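Local coordinates for protein Alpha/beta hydrolase (Enterobacter asburiae, PDB 6KMO) that probably hydrolyses ester bonds, as an esterase or lipase of the alpha/beta hydrolase fold, at residues A[24-29]-A[220-225]; A[120-125]-A[131-136]; A[155-160]-A[174-179]. The protein carries 2 engineered substitutions. All blocks are in the same frame, centred on the assembly; numbering follows the deposited sequence. Where two conformers were deposited one is given.

Contact 1. Residues A[24-29]-A[220-225]; sequences NTPTPT and YNQFEN
P26, in the extended N-terminal loop that runs into helix 30-41, meets Q222 and F223 at the C-terminal end of the short helix 218-222, a small, partly buried contact of the alpha/beta hydrolase. The proline ring does all the touching from its side. Its CG lies 3.8 Å from Q222 NE2, with the neighbouring CD close behind at 4.0 Å from the same nitrogen. Q222 reaches it because CG stands anti to the backbone N (chi1 -173°) and the chain stays extended beyond it, so that the amide end crosses the pyrrolidine at about a right angle. No hydrogen bond joins the two segments; the amide nitrogen merely packs on aliphatic carbon. Next in the chain, F223 is the first residue to leave helical geometry, and P26 CB meets F223 CZ at 4.2 Å, coming in at the ring edge near its plane. Within the turn Q222 CG rides over one face of that ring, 3.6 Å above the plane and displaced toward the rim. The aromatic ring is buried, whereas Q222 is exposed. Upstream, N24 hydrogen-bonds to D281, E284 and R288 of the second subunit. P26 also rests on E275, and F223 stacks edge-to-face with Y227 and touches L276 in a loop and R280 of helix 280-292, while T29 OG1 accepts from V32 N as the N-cap of helix 30-41.

Contact 2. Residues A[120-125]-A[131-136]; sequences RLIRDL and AAAVYV
I122 of helix 115-129 packs on A133 and Y135 of strand 132-136, within the beta-alpha-beta crossover formed by strand 99-105, this helix and this strand. The CB of I122 points at the strand and splits into two branches that find different partners. CG2, anti to the backbone N, pushes against the methyl CB of A133 at 3.6 Å, at the level where helix and strand backbones draw nearest, with the CA atoms of I122 and A133 7.1 Å apart. The other branch leaves CB beside the backbone N (chi1 -65°) and straightens at chi2 163°, carrying CD1 to 4.1 Å from CD1 of Y135. There the isoleucine side chain crosses the tyrosine at about a right angle, and its methyl comes at the ring obliquely. Two partners on the same side of the strand, A133 and Y135, are thus served by one branched side chain, all three buried. I122 also touches F104 and V90 of the strands on either side. The Y135 ring is met edge-to-face by F115, and its OH is hydrogen-bonded to D137. Elsewhere on the helix, R120 and D124 form a salt bridge one turn apart: R120 NE and NH2 each reach D124 OD2 at 2.9 Å, the acceptor lying in the guanidinium plane while NE approaches it from above the carboxylate plane, 42° out.

Contact 3. Residues A[155-160]-A[174-179]; sequences EATKWV and LGLVGN
T157 and V160, one helical turn apart on helix 148-163, face L174 and L176 of strand 174-179, and the four side chains interlock at different angles. T157 lies at about a right angle to L176 but slants across L174. Its CG2 methyl touches both leucines, 3.9 Å from L174 CD2 and 4.0 Å from L176 CD2. L176 CD2 is likewise 4.0 Å from T157 OG1, a plain van der Waals approach, since that hydroxyl is hydrogen-bonded to A153 O in the preceding turn. The backbone takes part too: L174 CD2 comes within 3.7 Å of T157 O. The other methyl of L174 turns to V160, with CD1 3.9 Å from V160 CG1, so the forked end of one leucine spans a turn of helix. With CG anti to the backbone N (chi1 -172°), L174 carries that fork out toward the helix. L176 differs, its CB bond not aimed at the helix; CG is set beside the backbone N (chi1 -58°), and the extended end swings CD2 over to T157. Segments 155-160 and 174-179 run nearly antiparallel (156°), their axes 10.1 Å apart at closest approach, the usual way a helix covers the central sheet of an alpha/beta hydrolase. M103 of the adjacent parallel strand 99-105 reaches both T157 and V160 and continues the same buried layer. The strand runs into what is probably the nucleophile elbow, with G178 and N179 already in the GxSxG pattern that S180 and G182 complete. N179, the residue before S180, has its ND2 hydrogen-bonded to H118 NE2 and D308 OD1.

Overall arrangement
Contacts 2 and 3 are core, built from buried, mostly apolar side chains on the same sheet, with centres 11 Å apart; contact 1 is a smaller, partly exposed join near the subunit interface, about 29 and 33 Å away from them between centres. Strand 132-136 is shared ground: A133 and Y135 meet helix 115-129, while V134 and V136 turn to helix 148-163, where V136 CG2 packs 3.7 Å from A156 CB. The two helices therefore lie on opposite faces of the sheet. Along the chain contacts 2 and 3 follow in series inside the long loop closed by 24-29 and 220-225, where a proline ring meets an amide and a phenylalanine edge.

Contact 1. Residues A[24-29]-A[220-225]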
# COMPACT_ATOMS: atom_id res chain seq x y z
N ASN A 24 -16.73 7.13 -7.56
CA ASN A 24 -15.70 6.17 -7.14
C ASN A 24 -16.33 5.09 -6.26
O ASN A 24 -16.09 4.97 -5.06
CB ASN A 24 -14.56 6.92 -6.45
CG ASN A 24 -13.42 6.01 -6.04
OD1 ASN A 24 -13.09 5.04 -6.73
ND2 ASN A 24 -12.78 6.34 -4.91
N THR A 25 -17.15 4.25 -6.90
CA THR A 25 -17.94 3.21 -6.27
C THR A 25 -17.10 1.95 -6.10
O THR A 25 -16.43 1.53 -7.04
CB THR A 25 -19.14 2.88 -7.17
OG1 THR A 25 -19.95 4.06 -7.34
CG2 THR A 25 -19.98 1.76 -6.60
N PRO A 26 -17.13 1.29 -4.94
CA PRO A 26 -16.32 0.07 -4.77
C PRO A 26 -16.81 -1.04 -5.69
O PRO A 26 -17.99 -1.38 -5.70
CB PRO A 26 -16.54 -0.32 -3.30
CG PRO A 26 -17.06 0.92 -2.65
CD PRO A 26 -17.85 1.62 -3.70
N THR A 27 -15.90 -1.59 -6.48
CA THR A 27 -16.17 -2.74 -7.34
C THR A 27 -14.96 -3.65 -7.32
O THR A 27 -13.83 -3.17 -7.16
CB THR A 27 -16.45 -2.31 -8.79
OG1 THR A 27 -15.27 -1.79 -9.39
CG2 THR A 27 -17.52 -1.24 -8.83
N PRO A 28 -15.15 -4.96 -7.44
CA PRO A 28 -13.99 -5.86 -7.53
C PRO A 28 -13.23 -5.61 -8.81
O PRO A 28 -13.79 -5.19 -9.83
CB PRO A 28 -14.63 -7.25 -7.56
CG PRO A 28 -16.01 -7.08 -7.00
CD PRO A 28 -16.42 -5.71 -7.46
N THR A 29 -11.93 -5.91 -8.79
CA THR A 29 -11.21 -5.96 -10.05
C THR A 29 -11.77 -7.09 -10.91
O THR A 29 -12.52 -7.95 -10.45
CB THR A 29 -9.73 -6.25 -9.84
OG1 THR A 29 -9.61 -7.55 -9.24
CG2 THR A 29 -9.06 -5.19 -9.00
N TYR A 220 -19.47 -3.83 7.06
CA TYR A 220 -20.20 -5.06 7.35
C TYR A 220 -21.53 -5.08 6.63
O TYR A 220 -21.95 -6.12 6.10
CB TYR A 220 -20.42 -5.19 8.86
CG TYR A 220 -19.62 -6.29 9.52
CD1 TYR A 220 -19.94 -7.63 9.34
CD2 TYR A 220 -18.54 -5.99 10.34
CE1 TYR A 220 -19.20 -8.64 9.95
CE2 TYR A 220 -17.80 -6.98 10.95
CZ TYR A 220 -18.12 -8.30 10.76
OH TYR A 220 -17.39 -9.28 11.40
N ASN A 221 -22.20 -3.94 6.58
CA ASN A 221 -23.50 -3.86 5.92
C ASN A 221 -23.36 -3.86 4.40
O ASN A 221 -24.10 -4.56 3.70
CB ASN A 221 -24.26 -2.64 6.43
CG ASN A 221 -24.60 -2.74 7.91
OD1 ASN A 221 -24.77 -3.83 8.44
ND2 ASN A 221 -24.68 -1.61 8.58
N GLN A 222 -22.38 -3.12 3.88
CA GLN A 222 -22.25 -3.01 2.43
C GLN A 222 -21.84 -4.33 1.80
O GLN A 222 -22.30 -4.67 0.70
CB GLN A 222 -21.26 -1.91 2.08
CG GLN A 222 -21.20 -1.63 0.59
CD GLN A 222 -20.44 -0.35 0.29
OE1 GLN A 222 -19.93 0.30 1.19
NE2 GLN A 222 -20.36 0.00 -0.99
N PHE A 223 -20.96 -5.10 2.45
CA PHE A 223 -20.42 -6.31 1.87
C PHE A 223 -20.90 -7.58 2.57
O PHE A 223 -20.24 -8.60 2.52
CB PHE A 223 -18.88 -6.24 1.81
CG PHE A 223 -18.38 -4.94 1.23
CD1 PHE A 223 -18.61 -4.63 -0.11
CD2 PHE A 223 -17.75 -4.00 2.01
CE1 PHE A 223 -18.21 -3.42 -0.64
CE2 PHE A 223 -17.35 -2.78 1.47
CZ PHE A 223 -17.60 -2.49 0.14
N GLU A 224 -22.12 -7.53 3.15
CA GLU A 224 -22.57 -8.60 4.03
C GLU A 224 -22.68 -9.95 3.33
O GLU A 224 -22.47 -10.98 3.98
CB GLU A 224 -23.87 -8.22 4.74
CG GLU A 224 -25.05 -7.96 3.88
CD GLU A 224 -26.31 -7.76 4.73
OE1 GLU A 224 -27.35 -7.36 4.16
OE2 GLU A 224 -26.26 -8.00 5.95
N ASN A 225 -22.99 -9.98 2.03
CA ASN A 225 -23.04 -11.22 1.28
C ASN A 225 -22.47 -11.01 -0.11
O ASN A 225 -22.50 -9.89 -0.63
CB ASN A 225 -24.49 -11.74 1.12
CG ASN A 225 -25.05 -12.30 2.40
OD1 ASN A 225 -24.56 -13.31 2.93
ND2 ASN A 225 -26.06 -11.63 2.93

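Contact 2. Residues A[120-125]-A[131-136]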
# COMPACT_ATOMS: atom_id res chain seq x y z
N ARG A 120 1.50 -20.85 0.74
CA ARG A 120 1.91 -19.98 -0.36
C ARG A 120 2.07 -18.54 0.12
O ARG A 120 3.07 -17.87 -0.19
CB ARG A 120 0.92 -20.09 -1.51
CG ARG A 120 1.46 -19.53 -2.82
CD ARG A 120 0.50 -18.56 -3.46
NE ARG A 120 0.56 -17.24 -2.84
CZ ARG A 120 -0.46 -16.59 -2.29
NH1 ARG A 120 -1.67 -17.11 -2.16
NH2 ARG A 120 -0.24 -15.36 -1.84
N LEU A 121 1.10 -18.05 0.89
CA LEU A 121 1.17 -16.72 1.47
C LEU A 121 2.40 -16.57 2.34
O LEU A 121 3.11 -15.57 2.26
CB LEU A 121 -0.10 -16.45 2.28
CG LEU A 121 -0.12 -15.23 3.19
CD1 LEU A 121 0.15 -13.93 2.43
CD2 LEU A 121 -1.46 -15.15 3.93
N ILE A 122 2.65 -17.55 3.22
CA ILE A 122 3.80 -17.46 4.11
C ILE A 122 5.09 -17.40 3.30
O ILE A 122 5.97 -16.58 3.57
CB ILE A 122 3.81 -18.62 5.11
CG1 ILE A 122 2.61 -18.53 6.04
CG2 ILE A 122 5.11 -18.61 5.90
CD1 ILE A 122 2.31 -19.81 6.76
N ARG A 123 5.21 -18.27 2.30
CA ARG A 123 6.41 -18.26 1.47
C ARG A 123 6.58 -16.92 0.76
O ARG A 123 7.70 -16.41 0.65
CB ARG A 123 6.38 -19.41 0.46
CG ARG A 123 6.59 -20.79 1.06
CD ARG A 123 6.48 -21.84 -0.02
NE ARG A 123 6.73 -23.20 0.44
CZ ARG A 123 7.52 -24.08 -0.18
NH1 ARG A 123 8.20 -23.75 -1.27
NH2 ARG A 123 7.63 -25.30 0.33
N ASP A 124 5.48 -16.34 0.27
CA ASP A 124 5.59 -15.04 -0.40
C ASP A 124 6.13 -13.98 0.56
O ASP A 124 6.95 -13.14 0.17
CB ASP A 124 4.21 -14.59 -0.91
CG ASP A 124 3.76 -15.30 -2.15
OD1 ASP A 124 4.56 -15.98 -2.83
OD2 ASP A 124 2.55 -15.17 -2.47
N LEU A 125 5.67 -13.99 1.81
CA LEU A 125 6.13 -12.99 2.77
C LEU A 125 7.58 -13.21 3.17
O LEU A 125 8.33 -12.25 3.37
CB LEU A 125 5.22 -13.02 4.01
CG LEU A 125 3.78 -12.52 3.80
CD1 LEU A 125 2.91 -12.99 4.95
CD2 LEU A 125 3.73 -11.00 3.64
N ALA A 131 13.13 -12.63 5.80
CA ALA A 131 13.09 -13.05 7.19
C ALA A 131 12.48 -14.44 7.29
O ALA A 131 11.73 -14.88 6.42
CB ALA A 131 12.28 -12.06 8.02
N ALA A 132 12.80 -15.14 8.37
CA ALA A 132 12.17 -16.41 8.65
C ALA A 132 10.77 -16.22 9.22
O ALA A 132 10.55 -15.33 10.04
CB ALA A 132 12.99 -17.21 9.66
N ALA A 133 9.84 -17.05 8.78
CA ALA A 133 8.51 -17.12 9.37
C ALA A 133 8.42 -18.28 10.34
O ALA A 133 8.90 -19.38 10.05
CB ALA A 133 7.44 -17.31 8.29
N VAL A 134 7.79 -18.05 11.48
CA VAL A 134 7.53 -19.10 12.46
C VAL A 134 6.01 -19.22 12.60
O VAL A 134 5.37 -18.49 13.38
CB VAL A 134 8.20 -18.83 13.81
CG1 VAL A 134 7.98 -20.00 14.76
CG2 VAL A 134 9.69 -18.55 13.60
N TYR A 135 5.43 -20.13 11.83
CA TYR A 135 4.01 -20.45 11.92
C TYR A 135 3.74 -21.19 13.22
O TYR A 135 4.47 -22.12 13.56
CB TYR A 135 3.62 -21.32 10.70
CG TYR A 135 2.30 -22.04 10.86
CD1 TYR A 135 1.14 -21.53 10.33
CD2 TYR A 135 2.22 -23.23 11.57
CE1 TYR A 135 -0.08 -22.16 10.50
CE2 TYR A 135 1.01 -23.87 11.76
CZ TYR A 135 -0.13 -23.33 11.22
OH TYR A 135 -1.34 -23.93 11.44
N VAL A 136 2.68 -20.81 13.93
CA VAL A 136 2.27 -21.45 15.19
C VAL A 136 1.00 -22.27 14.95
O VAL A 136 -0.02 -21.73 14.52
CB VAL A 136 2.03 -20.40 16.29
CG1 VAL A 136 1.59 -21.07 17.60
CG2 VAL A 136 3.27 -19.57 16.51

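Contact 3. Residues A[155-160]-A[174-179]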
# COMPACT_ATOMS: atom_id res chain seq x y z
N GLU A 155 3.07 -17.68 24.02
CA GLU A 155 4.13 -18.55 24.52
C GLU A 155 5.12 -18.90 23.42
O GLU A 155 6.33 -18.93 23.65
CB GLU A 155 3.52 -19.80 25.14
CG GLU A 155 2.78 -19.57 26.46
CD GLU A 155 3.70 -19.23 27.62
OE1 GLU A 155 4.91 -19.47 27.54
OE2 GLU A 155 3.19 -18.71 28.64
N ALA A 156 4.64 -19.15 22.21
CA ALA A 156 5.55 -19.45 21.10
C ALA A 156 6.41 -18.23 20.74
O ALA A 156 7.59 -18.37 20.40
CB ALA A 156 4.76 -19.92 19.89
N THR A 157 5.83 -17.03 20.80
CA THR A 157 6.56 -15.80 20.54
C THR A 157 7.67 -15.61 21.57
O THR A 157 8.82 -15.31 21.22
CB THR A 157 5.58 -14.62 20.57
OG1 THR A 157 4.59 -14.78 19.54
CG2 THR A 157 6.29 -13.30 20.36
N LYS A 158 7.33 -15.79 22.84
CA LYS A 158 8.32 -15.72 23.91
C LYS A 158 9.43 -16.75 23.69
O LYS A 158 10.61 -16.46 23.89
CB LYS A 158 7.64 -15.93 25.26
CG LYS A 158 8.55 -15.75 26.45
CD LYS A 158 7.73 -15.73 27.75
CE LYS A 158 8.62 -16.02 28.96
NZ LYS A 158 9.41 -17.27 28.80
N TRP A 159 9.06 -17.96 23.26
CA TRP A 159 10.06 -19.00 23.03
C TRP A 159 11.03 -18.60 21.93
O TRP A 159 12.25 -18.75 22.07
CB TRP A 159 9.39 -20.34 22.71
CG TRP A 159 10.41 -21.44 22.56
CD1 TRP A 159 10.87 -22.26 23.56
CD2 TRP A 159 11.11 -21.81 21.37
NE1 TRP A 159 11.81 -23.13 23.05
CE2 TRP A 159 11.98 -22.87 21.71
CE3 TRP A 159 11.08 -21.35 20.05
CZ2 TRP A 159 12.81 -23.48 20.78
CZ3 TRP A 159 11.91 -21.97 19.12
CH2 TRP A 159 12.77 -23.02 19.50
N VAL A 160 10.52 -18.09 20.81
CA VAL A 160 11.42 -17.66 19.74
C VAL A 160 12.32 -16.53 20.21
O VAL A 160 13.51 -16.50 19.87
CB VAL A 160 10.61 -17.27 18.48
CG1 VAL A 160 11.50 -16.63 17.46
CG2 VAL A 160 9.90 -18.48 17.90
N LEU A 174 12.27 -9.50 16.00
CA LEU A 174 11.09 -10.36 15.92
C LEU A 174 9.86 -9.55 15.57
O LEU A 174 9.49 -8.60 16.27
CB LEU A 174 10.87 -11.07 17.25
CG LEU A 174 9.80 -12.15 17.27
CD1 LEU A 174 10.07 -13.23 16.25
CD2 LEU A 174 9.75 -12.77 18.67
N GLY A 175 9.19 -9.94 14.49
CA GLY A 175 7.94 -9.35 14.09
C GLY A 175 6.76 -10.27 14.37
O GLY A 175 6.92 -11.44 14.71
N LEU A 176 5.56 -9.73 14.17
CA LEU A 176 4.31 -10.47 14.30
C LEU A 176 3.49 -10.20 13.06
O LEU A 176 3.21 -9.04 12.74
CB LEU A 176 3.53 -10.00 15.54
CG LEU A 176 4.21 -10.11 16.90
CD1 LEU A 176 3.33 -9.52 17.99
CD2 LEU A 176 4.57 -11.54 17.24
N VAL A 177 3.08 -11.27 12.37
CA VAL A 177 2.35 -11.15 11.11
C VAL A 177 1.18 -12.12 11.12
O VAL A 177 1.30 -13.26 11.58
CB VAL A 177 3.27 -11.48 9.91
CG1 VAL A 177 2.50 -11.40 8.59
CG2 VAL A 177 4.49 -10.54 9.88
N GLY A 178 0.04 -11.69 10.60
CA GLY A 178 -1.09 -12.60 10.48
C GLY A 178 -2.20 -11.99 9.66
O GLY A 178 -2.35 -10.77 9.58
N ASN A 179 -3.01 -12.88 9.08
CA ASN A 179 -4.16 -12.48 8.25
C ASN A 179 -5.47 -12.78 8.96
O ASN A 179 -5.64 -13.86 9.54
CB ASN A 179 -4.17 -13.20 6.89
CG ASN A 179 -4.17 -14.72 7.00
OD1 ASN A 179 -3.28 -15.31 7.62
ND2 ASN A 179 -5.15 -15.36 6.38